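Long-range contacts in aspartate aminotransferase (PDB 3K7Y), which probably catalyses the pyridoxal-phosphate-dependent transfer of an amino group from L-aspartate to 2-oxoglutarate, giving oxaloacetate and L-glutamate: residues V13-K18 / I375-R380; N150-N155 / F355-L360; H47-V52 / I311-Q316. All blocks are in the same frame, centred on the assembly; numbering follows the deposited sequence.

Interaction 1: V13-K18 / I375-R380; sequences VDNILK and IINNGR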
loop_
_atom_site.group_PDB
_atom_site.type_symbol
_atom_site.label_atom_id
_atom_site.label_comp_id
_atom_site.label_asym_id
_atom_site.label_seq_id
_atom_site.Cartn_x
_atom_site.Cartn_y
_atom_site.Cartn_z
ATOM N N VAL A 13 19.467 -9.977 -0.939
ATOM C CA VAL A 13 18.018 -10.208 -0.842
ATOM C C VAL A 13 17.645 -11.668 -0.498
ATOM O O VAL A 13 18.518 -12.542 -0.378
ATOM C CB VAL A 13 17.277 -9.741 -2.120
ATOM C CG1 VAL A 13 16.712 -8.334 -1.925
ATOM C CG2 VAL A 13 18.192 -9.814 -3.343
ATOM N N ASP A 14 16.347 -11.913 -0.323
ATOM C CA ASP A 14 15.824 -13.256 -0.039
ATOM C C ASP A 14 16.129 -14.246 -1.167
ATOM O O ASP A 14 16.218 -13.851 -2.339
ATOM C CB ASP A 14 14.308 -13.200 0.218
ATOM C CG ASP A 14 13.587 -12.159 -0.654
ATOM O OD1 ASP A 14 14.175 -11.655 -1.644
ATOM O OD2 ASP A 14 12.421 -11.845 -0.332
ATOM N N ASN A 15 16.285 -15.523 -0.804
ATOM C CA ASN A 15 16.523 -16.610 -1.761
ATOM C C ASN A 15 15.670 -16.455 -3.027
ATOM O O ASN A 15 16.133 -16.704 -4.142
ATOM C CB ASN A 15 16.221 -17.962 -1.097
ATOM C CG ASN A 15 17.200 -18.320 0.032
ATOM O OD1 ASN A 15 17.943 -17.475 0.541
ATOM N ND2 ASN A 15 17.186 -19.594 0.434
ATOM N N ILE A 16 14.432 -16.004 -2.816
ATOM C CA ILE A 16 13.379 -15.860 -3.834
ATOM C C ILE A 16 13.706 -14.866 -4.971
ATOM O O ILE A 16 13.111 -14.941 -6.048
ATOM C CB ILE A 16 12.012 -15.503 -3.123
ATOM C CG1 ILE A 16 10.952 -16.618 -3.295
ATOM C CG2 ILE A 16 11.533 -14.061 -3.438
ATOM C CD1 ILE A 16 10.016 -16.487 -4.499
ATOM N N LEU A 17 14.650 -13.954 -4.732
ATOM C CA LEU A 17 15.037 -12.953 -5.738
ATOM C C LEU A 17 16.394 -13.159 -6.428
ATOM O O LEU A 17 16.511 -12.882 -7.619
ATOM C CB LEU A 17 14.929 -11.527 -5.180
ATOM C CG LEU A 17 13.754 -10.701 -5.714
ATOM C CD1 LEU A 17 12.432 -11.147 -5.112
ATOM C CD2 LEU A 17 13.980 -9.209 -5.494
ATOM N N LYS A 18 17.409 -13.628 -5.702
ATOM C CA LYS A 18 18.687 -13.992 -6.335
ATOM C C LYS A 18 18.399 -14.889 -7.536
ATOM O O LYS A 18 19.148 -14.902 -8.520
ATOM C CB LYS A 18 19.613 -14.771 -5.389
ATOM C CG LYS A 18 19.624 -14.356 -3.926
ATOM C CD LYS A 18 20.204 -15.475 -3.068
ATOM C CE LYS A 18 20.082 -15.171 -1.591
ATOM N NZ LYS A 18 20.201 -16.423 -0.801
ATOM N N ILE A 375 15.053 -23.204 -9.515
ATOM C CA ILE A 375 14.428 -23.877 -8.378
ATOM C C ILE A 375 14.947 -23.166 -7.122
ATOM O O ILE A 375 16.069 -22.685 -7.129
ATOM C CB ILE A 375 14.876 -25.360 -8.384
ATOM C CG1 ILE A 375 14.757 -26.020 -7.013
ATOM C CG2 ILE A 375 16.336 -25.451 -8.834
ATOM C CD1 ILE A 375 15.828 -27.069 -6.742
ATOM N N ILE A 376 14.156 -23.087 -6.057
ATOM C CA ILE A 376 14.628 -22.404 -4.844
ATOM C C ILE A 376 15.725 -23.203 -4.097
ATOM O O ILE A 376 15.751 -24.434 -4.115
ATOM C CB ILE A 376 13.460 -21.984 -3.890
ATOM C CG1 ILE A 376 12.379 -21.200 -4.647
ATOM C CG2 ILE A 376 13.964 -21.162 -2.697
ATOM C CD1 ILE A 376 11.096 -22.043 -4.967
ATOM N N ASN A 377 16.631 -22.468 -3.454
ATOM C CA ASN A 377 17.764 -23.011 -2.680
ATOM C C ASN A 377 17.447 -24.130 -1.700
ATOM O O ASN A 377 18.340 -24.906 -1.347
ATOM C CB ASN A 377 18.449 -21.878 -1.895
ATOM C CG ASN A 377 18.855 -20.725 -2.787
ATOM O OD1 ASN A 377 18.216 -19.656 -2.785
ATOM N ND2 ASN A 377 19.903 -20.945 -3.596
ATOM N N ASN A 378 16.199 -24.203 -1.240
ATOM C CA ASN A 378 15.825 -25.145 -0.172
ATOM C C ASN A 378 15.111 -26.442 -0.605
ATOM O O ASN A 378 14.866 -27.322 0.233
ATOM C CB ASN A 378 15.039 -24.427 0.950
ATOM C CG ASN A 378 13.679 -23.859 0.489
ATOM O OD1 ASN A 378 13.046 -23.105 1.223
ATOM N ND2 ASN A 378 13.238 -24.213 -0.710
ATOM N N GLY A 379 14.787 -26.549 -1.895
ATOM C CA GLY A 379 14.029 -27.670 -2.407
ATOM C C GLY A 379 12.644 -27.348 -2.957
ATOM O O GLY A 379 12.090 -28.160 -3.688
ATOM N N ARG A 380 12.069 -26.187 -2.613
ATOM C CA ARG A 380 10.697 -25.808 -3.046
ATOM C C ARG A 380 10.516 -25.765 -4.571
ATOM O O ARG A 380 11.419 -25.348 -5.310
ATOM C CB ARG A 380 10.264 -24.470 -2.442
ATOM C CG ARG A 380 8.766 -24.200 -2.590
ATOM C CD ARG A 380 8.347 -22.806 -2.116
ATOM N NE ARG A 380 8.535 -21.768 -3.134
ATOM C CZ ARG A 380 8.220 -20.483 -2.971
ATOM N NH1 ARG A 380 7.694 -20.049 -1.826
ATOM N NH2 ARG A 380 8.425 -19.623 -3.966
#
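Asn15 and Ile16, at the start of helix 15-23, face a type I beta turn running from Ile376 to Gly379, with the CA atoms of Asn15 and Asn377 6.6 Å apart and those of Ile16 and Ile376 6.7 Å apart. No hydrogen bond crosses between the segments. The two asparagine side chains cross with their amide planes 83° apart, close to perpendicular, and ND2 of Asn15 lies 3.5 Å from CB of Asn377. The Asn15 amide is bonded within its own segment: Lys18 NZ donates to Asn15 OD1 at 2.8 Å, from above the carbonyl plane. Ile376, the first residue of the turn, touches the same asparagine, its CG2 4.2 Å from Asn15 CB. Arg380 leaves the backbone with CG opposite its own N (chi1 -167°), and the bend at chi3 (84°) turns the guanidinium toward Asn185, a residue of the pyridoxal phosphate site, which accepts from NH1, and the carbonyl of Ser35, which accepts from NH2. Ile16 CD1 approaches NH2 obliquely, at 3.6 Å. An arginine about 6 Å from the cofactor is consistent with the one that binds the substrate α-carboxylate in class I aminotransferases. The helix also packs on Arg283 of the second subunit, through Ile16 and Leu17, while the turn joins strand 373-374 to strand 380-382, which pairs with strand 355-357.

Interaction 2: N150-N155 / F355-L360; sequences NFFDYN and FSFVPL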
loop_
_atom_site.group_PDB
_atom_site.type_symbol
_atom_site.label_atom_id
_atom_site.label_comp_id
_atom_site.label_asym_id
_atom_site.label_seq_id
_atom_site.Cartn_x
_atom_site.Cartn_y
_atom_site.Cartn_z
ATOM N N ASN A 150 8.734 -26.878 16.272
ATOM C CA ASN A 150 8.884 -28.099 15.462
ATOM C C ASN A 150 7.691 -28.270 14.565
ATOM O O ASN A 150 6.572 -27.999 14.975
ATOM C CB ASN A 150 8.902 -29.346 16.340
ATOM C CG ASN A 150 10.151 -29.478 17.158
ATOM O OD1 ASN A 150 11.219 -29.797 16.631
ATOM N ND2 ASN A 150 10.026 -29.280 18.467
ATOM N N PHE A 151 7.901 -28.762 13.356
ATOM C CA PHE A 151 6.764 -28.983 12.484
ATOM C C PHE A 151 7.003 -30.070 11.454
ATOM O O PHE A 151 6.703 -31.235 11.686
ATOM C CB PHE A 151 6.362 -27.675 11.807
ATOM C CG PHE A 151 5.022 -27.721 11.162
ATOM C CD1 PHE A 151 3.874 -27.706 11.936
ATOM C CD2 PHE A 151 4.901 -27.760 9.781
ATOM C CE1 PHE A 151 2.621 -27.739 11.353
ATOM C CE2 PHE A 151 3.653 -27.806 9.179
ATOM C CZ PHE A 151 2.504 -27.802 9.966
ATOM N N PHE A 152 7.530 -29.667 10.312
ATOM C CA PHE A 152 7.770 -30.558 9.209
ATOM C C PHE A 152 8.843 -31.559 9.604
ATOM O O PHE A 152 9.838 -31.180 10.229
ATOM C CB PHE A 152 8.225 -29.708 8.041
ATOM C CG PHE A 152 8.503 -30.469 6.817
ATOM C CD1 PHE A 152 7.476 -30.916 6.026
ATOM C CD2 PHE A 152 9.797 -30.712 6.433
ATOM C CE1 PHE A 152 7.728 -31.623 4.871
ATOM C CE2 PHE A 152 10.061 -31.413 5.283
ATOM C CZ PHE A 152 9.017 -31.873 4.498
ATOM N N ASP A 153 8.627 -32.838 9.281
ATOM C CA ASP A 153 9.627 -33.873 9.576
ATOM C C ASP A 153 10.479 -34.108 8.351
ATOM O O ASP A 153 9.980 -34.492 7.294
ATOM C CB ASP A 153 9.016 -35.188 10.064
ATOM C CG ASP A 153 10.081 -36.195 10.480
ATOM O OD1 ASP A 153 10.750 -36.765 9.589
ATOM O OD2 ASP A 153 10.264 -36.394 11.702
ATOM N N TYR A 154 11.771 -33.870 8.506
ATOM C CA TYR A 154 12.631 -33.734 7.348
ATOM C C TYR A 154 12.972 -35.070 6.734
ATOM O O TYR A 154 13.232 -35.142 5.533
ATOM C CB TYR A 154 13.876 -32.907 7.680
ATOM C CG TYR A 154 13.716 -31.425 7.361
ATOM C CD1 TYR A 154 14.146 -30.910 6.143
ATOM C CD2 TYR A 154 13.117 -30.547 8.259
ATOM C CE1 TYR A 154 13.999 -29.566 5.833
ATOM C CE2 TYR A 154 12.965 -29.184 7.954
ATOM C CZ TYR A 154 13.412 -28.707 6.737
ATOM O OH TYR A 154 13.278 -27.373 6.408
ATOM N N ASN A 155 12.934 -36.130 7.539
ATOM C CA ASN A 155 13.230 -37.458 7.022
ATOM C C ASN A 155 12.006 -38.257 6.613
ATOM O O ASN A 155 12.039 -38.951 5.602
ATOM C CB ASN A 155 14.170 -38.237 7.931
ATOM C CG ASN A 155 15.621 -37.982 7.587
ATOM O OD1 ASN A 155 16.173 -36.921 7.887
ATOM N ND2 ASN A 155 16.245 -38.946 6.930
ATOM N N PHE A 355 3.134 -25.614 -4.618
ATOM C CA PHE A 355 4.480 -26.195 -4.703
ATOM C C PHE A 355 4.580 -27.666 -4.296
ATOM O O PHE A 355 3.647 -28.251 -3.752
ATOM C CB PHE A 355 5.487 -25.428 -3.828
ATOM C CG PHE A 355 5.352 -23.942 -3.876
ATOM C CD1 PHE A 355 5.831 -23.221 -4.951
ATOM C CD2 PHE A 355 4.765 -23.260 -2.819
ATOM C CE1 PHE A 355 5.698 -21.837 -4.973
ATOM C CE2 PHE A 355 4.631 -21.892 -2.835
ATOM C CZ PHE A 355 5.093 -21.179 -3.905
ATOM N N SER A 356 5.739 -28.249 -4.570
ATOM C CA SER A 356 6.183 -29.428 -3.845
ATOM C C SER A 356 7.477 -29.050 -3.130
ATOM O O SER A 356 8.137 -28.086 -3.520
ATOM C CB SER A 356 6.383 -30.621 -4.779
ATOM O OG SER A 356 5.172 -31.339 -4.937
ATOM N N PHE A 357 7.815 -29.786 -2.075
ATOM C CA PHE A 357 8.982 -29.488 -1.262
ATOM C C PHE A 357 9.840 -30.746 -1.161
ATOM O O PHE A 357 9.441 -31.729 -0.522
ATOM C CB PHE A 357 8.530 -29.017 0.120
ATOM C CG PHE A 357 9.648 -28.530 1.018
ATOM C CD1 PHE A 357 10.606 -27.633 0.555
ATOM C CD2 PHE A 357 9.697 -28.929 2.352
ATOM C CE1 PHE A 357 11.622 -27.181 1.401
ATOM C CE2 PHE A 357 10.703 -28.481 3.202
ATOM C CZ PHE A 357 11.667 -27.607 2.729
ATOM N N VAL A 358 11.008 -30.722 -1.806
ATOM C CA VAL A 358 11.900 -31.877 -1.847
ATOM C C VAL A 358 13.266 -31.500 -1.259
ATOM O O VAL A 358 14.175 -31.123 -2.007
ATOM C CB VAL A 358 12.063 -32.391 -3.317
ATOM C CG1 VAL A 358 12.917 -33.673 -3.399
ATOM C CG2 VAL A 358 10.709 -32.624 -3.957
ATOM N N PRO A 359 13.424 -31.581 0.078
ATOM C CA PRO A 359 14.695 -31.124 0.661
ATOM C C PRO A 359 15.919 -31.676 -0.066
ATOM O O PRO A 359 16.884 -30.941 -0.318
ATOM C CB PRO A 359 14.613 -31.623 2.108
ATOM C CG PRO A 359 13.146 -31.530 2.428
ATOM C CD PRO A 359 12.425 -31.887 1.124
ATOM N N LEU A 360 15.850 -32.946 -0.442
ATOM C CA LEU A 360 16.911 -33.596 -1.210
ATOM C C LEU A 360 17.519 -32.737 -2.335
ATOM O O LEU A 360 18.716 -32.828 -2.626
ATOM C CB LEU A 360 16.387 -34.905 -1.786
ATOM C CG LEU A 360 17.525 -35.693 -2.408
ATOM C CD1 LEU A 360 18.446 -36.227 -1.310
ATOM C CD2 LEU A 360 17.002 -36.798 -3.312
#
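Phe152 and Phe357 meet as an oblique aromatic pair, their ring centroids 5.2 Å apart and their planes at 59°. The roles of the two rings differ: Phe357 CD2 lies over one face of Phe152, 3.7 Å from Phe152 CZ, whereas Phe152 CE2 lies near the plane of the Phe357 ring, at its edge. Both phenylalanines have CG anti to the backbone N (chi1 -179° for Phe152 and -174° for Phe357), and with their CB atoms pointing across the gap this directs both rings toward the opposing segment. Tyr154 approaches from beside Phe152. One face of its ring takes Phe152 CD2, 3.7 Å above the plane and offset toward the rim, and its hydroxyl reaches the edge of Phe357, OH lying 4.0 Å from CZ. Pro359 touches all three rings, obliquely at Tyr154 and Phe152. Its CG comes 3.9 Å from Tyr154 CD1 and 4.2 Å from Phe152 CE2, while its CD lies over one face of the Phe357 ring, offset toward the rim. Loop residues extend the cluster, Cys187 beside Phe152 and Pro130 beside Tyr154. The contact thus joins the end of strand 145-153, in the large mixed sheet of this class I aminotransferase, to the short strand 355-357 and the loop after it. With no hydrogen bond or salt bridge between the segments, cohesion rests on aromatic and apolar contact, and even the Tyr154 hydroxyl meets Phe357 only through carbon at the ring edge.

Interaction 3: H47-V52 / I311-Q316; sequences HIFDSV and IKELSQ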
loop_
_atom_site.group_PDB
_atom_site.type_symbol
_atom_site.label_atom_id
_atom_site.label_comp_id
_atom_site.label_asym_id
_atom_site.label_seq_id
_atom_site.Cartn_x
_atom_site.Cartn_y
_atom_site.Cartn_z
ATOM N N HIS A 47 -1.350 -17.013 -15.192
ATOM C CA HIS A 47 -2.760 -17.376 -15.222
ATOM C C HIS A 47 -3.701 -16.197 -14.985
ATOM O O HIS A 47 -3.319 -15.203 -14.354
ATOM C CB HIS A 47 -3.051 -18.457 -14.180
ATOM C CG HIS A 47 -4.483 -18.885 -14.148
ATOM N ND1 HIS A 47 -5.282 -18.726 -13.037
ATOM C CD2 HIS A 47 -5.271 -19.440 -15.103
ATOM C CE1 HIS A 47 -6.492 -19.189 -13.299
ATOM N NE2 HIS A 47 -6.511 -19.628 -14.546
ATOM N N ILE A 48 -4.928 -16.320 -15.501
ATOM C CA ILE A 48 -6.029 -15.422 -15.136
ATOM C C ILE A 48 -7.409 -15.994 -15.478
ATOM O O ILE A 48 -7.607 -16.524 -16.559
ATOM C CB ILE A 48 -5.841 -13.965 -15.703
ATOM C CG1 ILE A 48 -6.776 -12.973 -14.975
ATOM C CG2 ILE A 48 -5.958 -13.932 -17.247
ATOM C CD1 ILE A 48 -6.075 -11.779 -14.398
ATOM N N PHE A 49 -8.350 -15.868 -14.546
ATOM C CA PHE A 49 -9.730 -16.312 -14.732
ATOM C C PHE A 49 -10.508 -15.499 -15.778
ATOM O O PHE A 49 -10.012 -14.501 -16.295
ATOM C CB PHE A 49 -10.469 -16.242 -13.394
ATOM C CG PHE A 49 -9.949 -17.192 -12.366
ATOM C CD1 PHE A 49 -10.487 -18.463 -12.242
ATOM C CD2 PHE A 49 -8.917 -16.817 -11.519
ATOM C CE1 PHE A 49 -9.993 -19.349 -11.283
ATOM C CE2 PHE A 49 -8.424 -17.690 -10.566
ATOM C CZ PHE A 49 -8.962 -18.953 -10.440
ATOM N N ASP A 50 -11.725 -15.940 -16.092
ATOM C CA ASP A 50 -12.638 -15.160 -16.921
ATOM C C ASP A 50 -13.583 -14.372 -16.029
ATOM O O ASP A 50 -13.921 -13.230 -16.329
ATOM C CB ASP A 50 -13.430 -16.062 -17.873
ATOM C CG ASP A 50 -12.681 -16.356 -19.168
ATOM O OD1 ASP A 50 -11.501 -16.765 -19.116
ATOM O OD2 ASP A 50 -13.286 -16.189 -20.246
ATOM N N SER A 51 -13.999 -14.995 -14.928
ATOM C CA SER A 51 -14.763 -14.316 -13.877
ATOM C C SER A 51 -14.107 -12.997 -13.497
ATOM O O SER A 51 -14.774 -11.978 -13.349
ATOM C CB SER A 51 -14.868 -15.204 -12.636
ATOM O OG SER A 51 -15.574 -16.397 -12.916
ATOM N N VAL A 52 -12.786 -13.033 -13.351
ATOM C CA VAL A 52 -12.001 -11.862 -12.980
ATOM C C VAL A 52 -11.951 -10.827 -14.094
ATOM O O VAL A 52 -12.128 -9.637 -13.830
ATOM C CB VAL A 52 -10.586 -12.250 -12.507
ATOM C CG1 VAL A 52 -9.637 -11.075 -12.618
ATOM C CG2 VAL A 52 -10.638 -12.767 -11.071
ATOM N N ILE A 311 -15.439 -20.104 -8.522
ATOM C CA ILE A 311 -15.289 -21.329 -7.696
ATOM C C ILE A 311 -15.035 -22.594 -8.528
ATOM O O ILE A 311 -14.167 -23.410 -8.177
ATOM C CB ILE A 311 -16.522 -21.605 -6.808
ATOM C CG1 ILE A 311 -16.716 -20.508 -5.777
ATOM C CG2 ILE A 311 -16.388 -22.950 -6.091
ATOM C CD1 ILE A 311 -18.138 -20.445 -5.267
ATOM N N LYS A 312 -15.799 -22.746 -9.613
ATOM C CA LYS A 312 -15.634 -23.862 -10.534
ATOM C C LYS A 312 -14.235 -23.889 -11.155
ATOM O O LYS A 312 -13.509 -24.855 -10.943
ATOM C CB LYS A 312 -16.741 -23.888 -11.603
ATOM C CG LYS A 312 -18.061 -24.604 -11.195
ATOM C CD LYS A 312 -17.952 -26.141 -11.239
ATOM C CE LYS A 312 -19.320 -26.847 -11.119
ATOM N NZ LYS A 312 -19.916 -27.350 -12.414
ATOM N N GLU A 313 -13.851 -22.843 -11.895
ATOM C CA GLU A 313 -12.498 -22.760 -12.487
ATOM C C GLU A 313 -11.446 -22.967 -11.392
ATOM O O GLU A 313 -10.404 -23.591 -11.622
ATOM C CB GLU A 313 -12.240 -21.412 -13.179
ATOM C CG GLU A 313 -13.202 -20.988 -14.307
ATOM C CD GLU A 313 -13.042 -19.498 -14.687
ATOM O OE1 GLU A 313 -13.983 -18.695 -14.449
ATOM O OE2 GLU A 313 -11.962 -19.128 -15.208
ATOM N N LEU A 314 -11.740 -22.442 -10.202
ATOM C CA LEU A 314 -10.905 -22.641 -9.038
ATOM C C LEU A 314 -10.834 -24.116 -8.681
ATOM O O LEU A 314 -9.739 -24.659 -8.539
ATOM C CB LEU A 314 -11.410 -21.817 -7.852
ATOM C CG LEU A 314 -10.598 -21.791 -6.541
ATOM C CD1 LEU A 314 -10.822 -23.085 -5.720
ATOM C CD2 LEU A 314 -9.102 -21.511 -6.747
ATOM N N SER A 315 -11.985 -24.765 -8.531
ATOM C CA SER A 315 -12.003 -26.204 -8.229
ATOM C C SER A 315 -11.322 -27.046 -9.317
ATOM O O SER A 315 -10.582 -27.989 -9.010
ATOM C CB SER A 315 -13.420 -26.702 -7.991
ATOM O OG SER A 315 -13.382 -27.848 -7.171
ATOM N N GLN A 316 -11.589 -26.688 -10.578
ATOM C CA GLN A 316 -10.874 -27.202 -11.759
ATOM C C GLN A 316 -9.361 -26.925 -11.723
ATOM O O GLN A 316 -8.589 -27.610 -12.388
ATOM C CB GLN A 316 -11.471 -26.624 -13.056
ATOM C CG GLN A 316 -12.336 -27.590 -13.873
ATOM C CD GLN A 316 -13.844 -27.468 -13.611
ATOM O OE1 GLN A 316 -14.353 -26.386 -13.321
ATOM N NE2 GLN A 316 -14.563 -28.585 -13.738
#
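Phe49 and Glu313 lie alongside each other, their side chains running in opposite directions and the ring and carboxylate planes 66° apart. The glutamate passes the edge of the ring: its CB is 3.6 Å from Phe49 CD1, and OE2 sits near the ring plane. Glu313 is extended beyond CG (chi2 167°), which carries the carboxylate past the ring to the start of helix 50-62. There Ser51 OG donates to OE1 at 3.2 Å, nearly in line with the C-O bond, and Asp50 N gives a weak hydrogen bond of 3.3 Å to OE2. The serine hydroxyl also has a weak bond to the Leu306 carbonyl, so its proton is probably shared. A carboxylate at this helix start would probably be favoured by the helix dipole, although Asp50 OD1, a like charge, is 4.6 Å from OE2. Leu314 N meets the Phe49 edge near CE1; His47 CE1 lies 3.6 Å above the centre of one face, and Trp310 makes an edge-to-face pair. The contact fastens the beginning of helix 50-62 to the long helix 304-335, with Leu300 of helix 291-302 packing on Ser51 and Val52, and Lys64 and Lys66 of the second subunit against Ile48 and Val52.

From the N terminus, 13-18 opens the widest loop, closed only at 375-380 by interaction 1; both other contacts lie within it. Residues 47-52 begin the next loop, which interaction 3 closes at 311-316. Before that closure the chain passes 150-155, whose partner 355-360 comes later, so interactions 2 and 3 cross. Interactions 1 and 2 touch where strands 355-357 and 380-382 pair, and the Arg380 guanidinium there makes a cation-pi contact with Phe355. Interaction 3 stands apart, its nearest atoms about 13 Å from interaction 2. Interaction 1 ties the N-terminal helix to the turn before strand 380-382, interaction 2 the mixed sheet to strand 355-357, and interaction 3 helix 50-62 to helix 304-335; interactions 1 and 3 also border the second subunit.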